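Local coordinates for 11R-lipoxygenase (Gersemia fruticosa, PDB 3VF1), which probably inserts molecular oxygen into polyunsaturated fatty acids at a non-heme iron centre, as a calcium-dependent lipoxygenase, at residues D519-K522 with I527-W530; V414-K419 with Q512-D517; Q350-Q353 with N358-I361. One frame throughout, in Å; residues are numbered along the deposited sequence.

Interaction 1: residues D519-K522 with I527-W530; sequences DSVK and IQDW
Gln-528 reaches across from helix 525-538 and puts its amide nitrogen on the backbone carbonyl of Val-521, in the last turn of helix 518-522. The bond is short, 2.8 Å from Gln-528 NE2 to Val-521 O, but bent, with an angle of 146° at the hydrogen. Seen from the glutamine it is orderly, because the oxygen lies in the plane of the side-chain amide. Seen from the valine it is not: the donor stands above the carbonyl plane, 41° out of it. CG of Gln-528 is trans to the carbonyl carbon and lies 3.8 Å from Lys-522 O, while the one bend of the chain, at chi2 (-62°), folds the amide round and carries NE2 to the carbonyl of Val-521.

Ile-527 starts out toward residues 519-522, but the end of its side chain leads away. Its CG2 methyl stops 3.9 Å from Val-521 O; the side chain also touches Leu-560 of helix 557-579. Val-521 CG1 is 4.2 Å from Gln-528 NE2, a loose approach, and the valine also packs against Phe-554.

The same NE2 bonds to Phe-554 O, so one amide group ties the helix end to a separate loop as well. A leucine in place of Gln-528 would probably leave both Val-521 O and Phe-554 O without this shared donor and the two helices without their direct polar tie. With 124 Å² buried between the segments and one hydrogen bond across them, the chemistry implies a joint between consecutive helices fixed at a polar point, with few other contacts between the segments; the apolar neighbours of Val-521 and Ile-527 lie mainly outside them, such as Phe-554 and Leu-560.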
loop_
_atom_site.group_PDB
_atom_site.type_symbol
_atom_site.label_atom_id
_atom_site.label_comp_id
_atom_site.label_asym_id
_atom_site.label_seq_id
_atom_site.Cartn_x
_atom_site.Cartn_y
_atom_site.Cartn_z
ATOM N N ASP A 519 -17.815 25.700 -7.371
ATOM C CA ASP A 519 -17.813 26.708 -6.318
ATOM C C ASP A 519 -17.933 26.026 -4.958
ATOM O O ASP A 519 -17.348 26.474 -3.972
ATOM C CB ASP A 519 -18.960 27.696 -6.515
ATOM C CG ASP A 519 -18.689 29.039 -5.864
ATOM O OD1 ASP A 519 -17.569 29.569 -6.034
ATOM O OD2 ASP A 519 -19.594 29.563 -5.177
ATOM N N SER A 520 -18.694 24.936 -4.917
ATOM C CA SER A 520 -18.848 24.156 -3.698
ATOM C C SER A 520 -17.489 23.692 -3.205
ATOM O O SER A 520 -17.281 23.557 -2.002
ATOM C CB SER A 520 -19.732 22.933 -3.942
ATOM O OG SER A 520 -20.972 23.296 -4.524
ATOM N N VAL A 521 -16.570 23.446 -4.137
ATOM C CA VAL A 521 -15.233 22.966 -3.799
ATOM C C VAL A 521 -14.334 24.111 -3.337
ATOM O O VAL A 521 -13.589 23.970 -2.365
ATOM C CB VAL A 521 -14.569 22.261 -4.995
ATOM C CG1 VAL A 521 -13.211 21.707 -4.594
ATOM C CG2 VAL A 521 -15.464 21.149 -5.519
ATOM N N LYS A 522 -14.413 25.246 -4.024
ATOM C CA LYS A 522 -13.620 26.412 -3.650
ATOM C C LYS A 522 -13.933 26.858 -2.227
ATOM O O LYS A 522 -13.031 27.177 -1.454
ATOM C CB LYS A 522 -13.885 27.579 -4.603
ATOM C CG LYS A 522 -13.436 27.356 -6.034
ATOM C CD LYS A 522 -13.441 28.668 -6.810
ATOM C CE LYS A 522 -13.236 28.452 -8.302
ATOM N NZ LYS A 522 -14.421 27.821 -8.949
ATOM N N ILE A 527 -11.471 21.260 3.018
ATOM C CA ILE A 527 -10.735 20.491 2.021
ATOM C C ILE A 527 -9.545 21.302 1.525
ATOM O O ILE A 527 -8.525 20.744 1.116
ATOM C CB ILE A 527 -11.621 20.095 0.818
ATOM C CG1 ILE A 527 -11.018 18.898 0.077
ATOM C CG2 ILE A 527 -11.797 21.268 -0.136
ATOM C CD1 ILE A 527 -11.038 17.606 0.872
ATOM N N GLN A 528 -9.677 22.625 1.568
ATOM C CA GLN A 528 -8.601 23.516 1.153
ATOM C C GLN A 528 -7.464 23.486 2.169
ATOM O O GLN A 528 -6.295 23.610 1.808
ATOM C CB GLN A 528 -9.124 24.943 0.980
ATOM C CG GLN A 528 -10.260 25.063 -0.026
ATOM C CD GLN A 528 -9.852 24.655 -1.428
ATOM O OE1 GLN A 528 -8.672 24.665 -1.771
ATOM N NE2 GLN A 528 -10.831 24.289 -2.245
ATOM N N ASP A 529 -7.812 23.326 3.443
ATOM C CA ASP A 529 -6.811 23.158 4.490
ATOM C C ASP A 529 -6.102 21.826 4.290
ATOM O O ASP A 529 -4.886 21.724 4.443
ATOM C CB ASP A 529 -7.463 23.193 5.875
ATOM C CG ASP A 529 -8.048 24.551 6.214
ATOM O OD1 ASP A 529 -7.547 25.564 5.681
ATOM O OD2 ASP A 529 -9.003 24.606 7.016
ATOM N N TRP A 530 -6.884 20.810 3.943
ATOM C CA TRP A 530 -6.362 19.470 3.713
ATOM C C TRP A 530 -5.299 19.466 2.619
ATOM O O TRP A 530 -4.170 19.029 2.844
ATOM C CB TRP A 530 -7.508 18.528 3.334
ATOM C CG TRP A 530 -7.089 17.104 3.164
ATOM C CD1 TRP A 530 -6.627 16.267 4.134
ATOM C CD2 TRP A 530 -7.104 16.342 1.950
ATOM N NE1 TRP A 530 -6.351 15.033 3.603
ATOM C CE2 TRP A 530 -6.636 15.053 2.262
ATOM C CE3 TRP A 530 -7.470 16.626 0.630
ATOM C CZ2 TRP A 530 -6.519 14.048 1.304
ATOM C CZ3 TRP A 530 -7.354 15.626 -0.320
ATOM C CH2 TRP A 530 -6.882 14.354 0.022
#

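Interaction 2: residues V414-K419 with Q512-D517; sequences VHPVWK and QIYYND
Pro-416 lies over one face of the Tyr-514 ring, and this is the tightly packed part of the contact. Its CB sits 3.8 Å from the ring centroid, 16° off the normal, a CH-pi contact displaced toward the CD2 side of the ring. The opposite face is covered by Ile-513 CG2 from the tyrosine's own segment, so the ring is sandwiched between two aliphatic groups. Its hydroxyl goes beyond the contact to bond Asp-652.

Tyr-515 comes in beside it end-on. The hydroxyl tip arrives at the edge of the His-415 imidazole, near the ring plane, with OH 3.2 Å from CE1, and the two side chains cross at about a right angle. The pair shares a partner, which probably helps to hold the two close: Tyr-515 OH and His-415 NE2 both hydrogen-bond OD2 of Asp-524. The other ring nitrogen looks back at its own chain. With CG trans to the backbone N (chi1 -162°), ND1 accepts from Val-417 N at 3.1 Å, the donor close to the imidazole plane.

Packing slackens away from these two rings. Val-417 CG2 comes only to 4.1 Å from Tyr-515 OH, and the second segment then departs toward solvent through the exposed Asn-516. Tyr-514 is itself partly exposed, whereas Tyr-515 is buried, its side chain also against Leu-560.

His-415 is a side-chain N-cap, with Pro-416 as the first residue of helix 416-425; this capped helix start packs against the C-terminal part of helix 491-514 and the residues after it in the largely helical lipoxygenase domain.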
loop_
_atom_site.group_PDB
_atom_site.type_symbol
_atom_site.label_atom_id
_atom_site.label_comp_id
_atom_site.label_asym_id
_atom_site.label_seq_id
_atom_site.Cartn_x
_atom_site.Cartn_y
_atom_site.Cartn_z
ATOM N N VAL A 414 -17.264 14.527 10.260
ATOM C CA VAL A 414 -18.568 14.752 9.640
ATOM C C VAL A 414 -18.418 15.087 8.154
ATOM O O VAL A 414 -19.397 15.120 7.410
ATOM C CB VAL A 414 -19.343 15.887 10.355
ATOM C CG1 VAL A 414 -18.714 17.243 10.058
ATOM C CG2 VAL A 414 -20.812 15.873 9.950
ATOM N N HIS A 415 -17.182 15.323 7.727
ATOM C CA HIS A 415 -16.892 15.663 6.338
ATOM C C HIS A 415 -16.960 14.414 5.454
ATOM O O HIS A 415 -16.440 13.360 5.823
ATOM C CB HIS A 415 -15.502 16.292 6.250
ATOM C CG HIS A 415 -15.255 17.051 4.984
ATOM N ND1 HIS A 415 -15.360 16.475 3.737
ATOM C CD2 HIS A 415 -14.893 18.338 4.772
ATOM C CE1 HIS A 415 -15.082 17.375 2.812
ATOM N NE2 HIS A 415 -14.794 18.514 3.413
ATOM N N PRO A 416 -17.605 14.525 4.280
ATOM C CA PRO A 416 -17.784 13.372 3.385
ATOM C C PRO A 416 -16.474 12.753 2.892
ATOM O O PRO A 416 -16.399 11.538 2.735
ATOM C CB PRO A 416 -18.577 13.957 2.208
ATOM C CG PRO A 416 -18.362 15.429 2.283
ATOM C CD PRO A 416 -18.243 15.736 3.740
ATOM N N VAL A 417 -15.465 13.582 2.643
ATOM C CA VAL A 417 -14.166 13.099 2.186
ATOM C C VAL A 417 -13.453 12.303 3.277
ATOM O O VAL A 417 -12.779 11.316 2.988
ATOM C CB VAL A 417 -13.265 14.260 1.726
ATOM C CG1 VAL A 417 -11.843 13.775 1.477
ATOM C CG2 VAL A 417 -13.838 14.905 0.477
ATOM N N TRP A 418 -13.602 12.732 4.526
ATOM C CA TRP A 418 -13.048 11.981 5.648
ATOM C C TRP A 418 -13.639 10.578 5.680
ATOM O O TRP A 418 -12.929 9.596 5.898
ATOM C CB TRP A 418 -13.334 12.684 6.975
ATOM C CG TRP A 418 -13.182 11.769 8.153
ATOM C CD1 TRP A 418 -14.133 10.939 8.671
ATOM C CD2 TRP A 418 -12.008 11.579 8.949
ATOM N NE1 TRP A 418 -13.626 10.248 9.745
ATOM C CE2 TRP A 418 -12.323 10.622 9.936
ATOM C CE3 TRP A 418 -10.721 12.125 8.927
ATOM C CZ2 TRP A 418 -11.399 10.204 10.890
ATOM C CZ3 TRP A 418 -9.806 11.706 9.875
ATOM C CH2 TRP A 418 -10.150 10.756 10.844
ATOM N N LYS A 419 -14.948 10.490 5.467
ATOM C CA LYS A 419 -15.643 9.210 5.460
ATOM C C LYS A 419 -15.187 8.365 4.279
ATOM O O LYS A 419 -15.048 7.147 4.387
ATOM C CB LYS A 419 -17.156 9.424 5.376
ATOM C CG LYS A 419 -17.758 10.152 6.566
ATOM C CD LYS A 419 -19.255 10.340 6.379
ATOM C CE LYS A 419 -19.886 11.076 7.551
ATOM N NZ LYS A 419 -19.844 10.282 8.811
ATOM N N GLN A 512 -20.019 14.080 -6.200
ATOM C CA GLN A 512 -21.108 14.811 -6.845
ATOM C C GLN A 512 -22.396 14.775 -6.025
ATOM O O GLN A 512 -23.351 15.485 -6.331
ATOM C CB GLN A 512 -21.355 14.275 -8.257
ATOM C CG GLN A 512 -20.255 14.650 -9.240
ATOM C CD GLN A 512 -20.582 14.264 -10.670
ATOM O OE1 GLN A 512 -21.623 13.664 -10.943
ATOM N NE2 GLN A 512 -19.691 14.610 -11.593
ATOM N N ILE A 513 -22.417 13.952 -4.981
ATOM C CA ILE A 513 -23.541 13.928 -4.052
ATOM C C ILE A 513 -23.502 15.143 -3.130
ATOM O O ILE A 513 -24.546 15.679 -2.753
ATOM C CB ILE A 513 -23.535 12.647 -3.189
ATOM C CG1 ILE A 513 -24.006 11.446 -4.013
ATOM C CG2 ILE A 513 -24.437 12.812 -1.972
ATOM C CD1 ILE A 513 -23.836 10.114 -3.309
ATOM N N TYR A 514 -22.297 15.580 -2.774
ATOM C CA TYR A 514 -22.126 16.649 -1.793
ATOM C C TYR A 514 -21.677 17.969 -2.418
ATOM O O TYR A 514 -22.026 19.043 -1.928
ATOM C CB TYR A 514 -21.136 16.203 -0.715
ATOM C CG TYR A 514 -21.578 14.943 -0.013
ATOM C CD1 TYR A 514 -22.483 14.993 1.037
ATOM C CD2 TYR A 514 -21.108 13.701 -0.412
ATOM C CE1 TYR A 514 -22.901 13.843 1.676
ATOM C CE2 TYR A 514 -21.519 12.544 0.221
ATOM C CZ TYR A 514 -22.415 12.622 1.265
ATOM O OH TYR A 514 -22.831 11.476 1.900
ATOM N N TYR A 515 -20.906 17.887 -3.497
ATOM C CA TYR A 515 -20.452 19.079 -4.204
ATOM C C TYR A 515 -21.268 19.271 -5.475
ATOM O O TYR A 515 -21.093 18.540 -6.448
ATOM C CB TYR A 515 -18.970 18.966 -4.558
ATOM C CG TYR A 515 -18.052 18.877 -3.361
ATOM C CD1 TYR A 515 -17.721 17.647 -2.804
ATOM C CD2 TYR A 515 -17.507 20.019 -2.792
ATOM C CE1 TYR A 515 -16.879 17.560 -1.713
ATOM C CE2 TYR A 515 -16.662 19.944 -1.701
ATOM C CZ TYR A 515 -16.353 18.711 -1.165
ATOM O OH TYR A 515 -15.512 18.627 -0.082
ATOM N N ASN A 516 -22.157 20.259 -5.463
ATOM C CA ASN A 516 -23.056 20.485 -6.586
ATOM C C ASN A 516 -22.355 21.173 -7.754
ATOM O O ASN A 516 -22.801 21.078 -8.897
ATOM C CB ASN A 516 -24.262 21.314 -6.142
ATOM C CG ASN A 516 -25.556 20.842 -6.776
ATOM O OD1 ASN A 516 -26.508 20.487 -6.078
ATOM N ND2 ASN A 516 -25.599 20.829 -8.104
ATOM N N ASP A 517 -21.256 21.861 -7.467
ATOM C CA ASP A 517 -20.522 22.581 -8.501
ATOM C C ASP A 517 -19.115 22.931 -8.030
ATOM O O ASP A 517 -18.758 22.688 -6.878
ATOM C CB ASP A 517 -21.280 23.848 -8.906
ATOM C CG ASP A 517 -21.577 24.761 -7.727
ATOM O OD1 ASP A 517 -20.690 24.938 -6.863
ATOM O OD2 ASP A 517 -22.701 25.301 -7.666
#

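Interaction 3: residues Q350-Q353 with N358-I361; sequences QLYQ and NNSI
Asn-359 holds Tyr-352 by both of its backbone polar groups. Its OD1 takes the hydrogen of Tyr-352 N at 3.0 Å, the donor tilted 34° from the side-chain carbonyl plane, while ND2 gives a hydrogen to Tyr-352 O at 2.9 Å. This second bond is fairly straight at 161° but meets the backbone oxygen from above its plane. That oxygen is gripped twice, since Gln-350 NE2 also donates to it at 2.8 Å, this time in the carbonyl plane. Asn-359 ND2 is also hydrogen-bonded to Gln-354 O.

In fold terms, the buried asparagine amide pins the two ends of the connection between antiparallel edge strand 361-362 and its neighbour 344-350, much as a backbone amide would.

The other contacts are van der Waals. Placed trans to its own N (chi1 -174°), the Asn-359 amide slips between Gln-350 and Tyr-352: Gln-350 CG lies 3.7 Å from ND2, the two amide planes turned steeply against each other, and Tyr-352 CB lies 3.5 Å from Asn-359 ND2. The Tyr-352 ring presents its edge to OD1. Farther along, Gln-350 OE1 rests 3.8 Å from Ile-361 CG1.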
loop_
_atom_site.group_PDB
_atom_site.type_symbol
_atom_site.label_atom_id
_atom_site.label_comp_id
_atom_site.label_asym_id
_atom_site.label_seq_id
_atom_site.Cartn_x
_atom_site.Cartn_y
_atom_site.Cartn_z
ATOM N N GLN A 350 23.211 -5.591 -20.451
ATOM C CA GLN A 350 24.482 -4.963 -20.112
ATOM C C GLN A 350 24.465 -4.640 -18.624
ATOM O O GLN A 350 23.588 -3.923 -18.157
ATOM C CB GLN A 350 24.681 -3.693 -20.941
ATOM C CG GLN A 350 26.033 -3.026 -20.761
ATOM C CD GLN A 350 26.194 -1.801 -21.641
ATOM O OE1 GLN A 350 26.394 -1.913 -22.851
ATOM N NE2 GLN A 350 26.100 -0.620 -21.039
ATOM N N LEU A 351 25.429 -5.172 -17.880
ATOM C CA LEU A 351 25.385 -5.116 -16.419
ATOM C C LEU A 351 25.625 -3.714 -15.856
ATOM O O LEU A 351 24.993 -3.322 -14.876
ATOM C CB LEU A 351 26.384 -6.105 -15.814
ATOM C CG LEU A 351 26.151 -7.577 -16.167
ATOM C CD1 LEU A 351 27.183 -8.460 -15.480
ATOM C CD2 LEU A 351 24.740 -8.014 -15.795
ATOM N N TYR A 352 26.532 -2.961 -16.470
ATOM C CA TYR A 352 26.826 -1.605 -16.010
ATOM C C TYR A 352 26.474 -0.582 -17.085
ATOM O O TYR A 352 26.447 -0.903 -18.272
ATOM C CB TYR A 352 28.300 -1.470 -15.618
ATOM C CG TYR A 352 28.701 -2.279 -14.401
ATOM C CD1 TYR A 352 28.473 -1.800 -13.114
ATOM C CD2 TYR A 352 29.325 -3.513 -14.536
ATOM C CE1 TYR A 352 28.848 -2.533 -11.997
ATOM C CE2 TYR A 352 29.703 -4.253 -13.428
ATOM C CZ TYR A 352 29.461 -3.758 -12.163
ATOM O OH TYR A 352 29.842 -4.494 -11.064
ATOM N N GLN A 353 26.218 0.651 -16.662
ATOM C CA GLN A 353 25.752 1.701 -17.563
ATOM C C GLN A 353 26.751 1.998 -18.680
ATOM O O GLN A 353 26.379 2.072 -19.852
ATOM C CB GLN A 353 25.465 2.984 -16.778
ATOM C CG GLN A 353 24.177 2.946 -15.969
ATOM C CD GLN A 353 22.939 3.006 -16.842
ATOM O OE1 GLN A 353 22.760 3.945 -17.617
ATOM N NE2 GLN A 353 22.080 1.999 -16.724
ATOM N N ASN A 358 35.341 -4.860 -19.511
ATOM C CA ASN A 358 34.781 -5.766 -18.515
ATOM C C ASN A 358 33.268 -5.602 -18.393
ATOM O O ASN A 358 32.652 -6.097 -17.448
ATOM C CB ASN A 358 35.434 -5.527 -17.153
ATOM C CG ASN A 358 36.928 -5.788 -17.168
ATOM O OD1 ASN A 358 37.427 -6.567 -17.982
ATOM N ND2 ASN A 358 37.651 -5.138 -16.262
ATOM N N ASN A 359 32.675 -4.905 -19.357
ATOM C CA ASN A 359 31.240 -4.651 -19.353
ATOM C C ASN A 359 30.661 -4.822 -20.750
ATOM O O ASN A 359 30.324 -3.847 -21.422
ATOM C CB ASN A 359 30.952 -3.241 -18.847
ATOM C CG ASN A 359 29.473 -2.974 -18.694
ATOM O OD1 ASN A 359 28.710 -3.847 -18.286
ATOM N ND2 ASN A 359 29.056 -1.765 -19.033
ATOM N N SER A 360 30.543 -6.073 -21.176
ATOM C CA SER A 360 30.097 -6.395 -22.522
ATOM C C SER A 360 28.587 -6.567 -22.577
ATOM O O SER A 360 27.909 -6.540 -21.550
ATOM C CB SER A 360 30.750 -7.695 -22.973
ATOM O OG SER A 360 30.330 -8.762 -22.139
ATOM N N ILE A 361 28.068 -6.758 -23.785
ATOM C CA ILE A 361 26.655 -7.051 -23.974
ATOM C C ILE A 361 26.435 -8.559 -24.027
ATOM O O ILE A 361 27.026 -9.253 -24.854
ATOM C CB ILE A 361 26.117 -6.402 -25.260
ATOM C CG1 ILE A 361 26.230 -4.879 -25.154
ATOM C CG2 ILE A 361 24.673 -6.818 -25.499
ATOM C CD1 ILE A 361 25.758 -4.130 -26.378
#

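Interactions 1 and 2 form one continuous patch, their centres 10 Å apart. Tyr-515 bridges them, its CD2 lying 3.6 Å from Val-521 CG2, and Ile-527 CD1 meets Val-417 CG2 at 3.9 Å; Asp-524, between the segments of interaction 1, serves the hydroxyl and imidazole of interaction 2. Interaction 3 is remote, about 55 Å from interaction 2 between centres, on the opposite side of the chain's centre. All three lie away from the iron. The connection is only structural: Ile-527 and Tyr-515 touch helix 557-579, which carries the iron ligands His-575 and Asn-579, and Trp-530 touches helix 369-410, which carries His-392 and His-397.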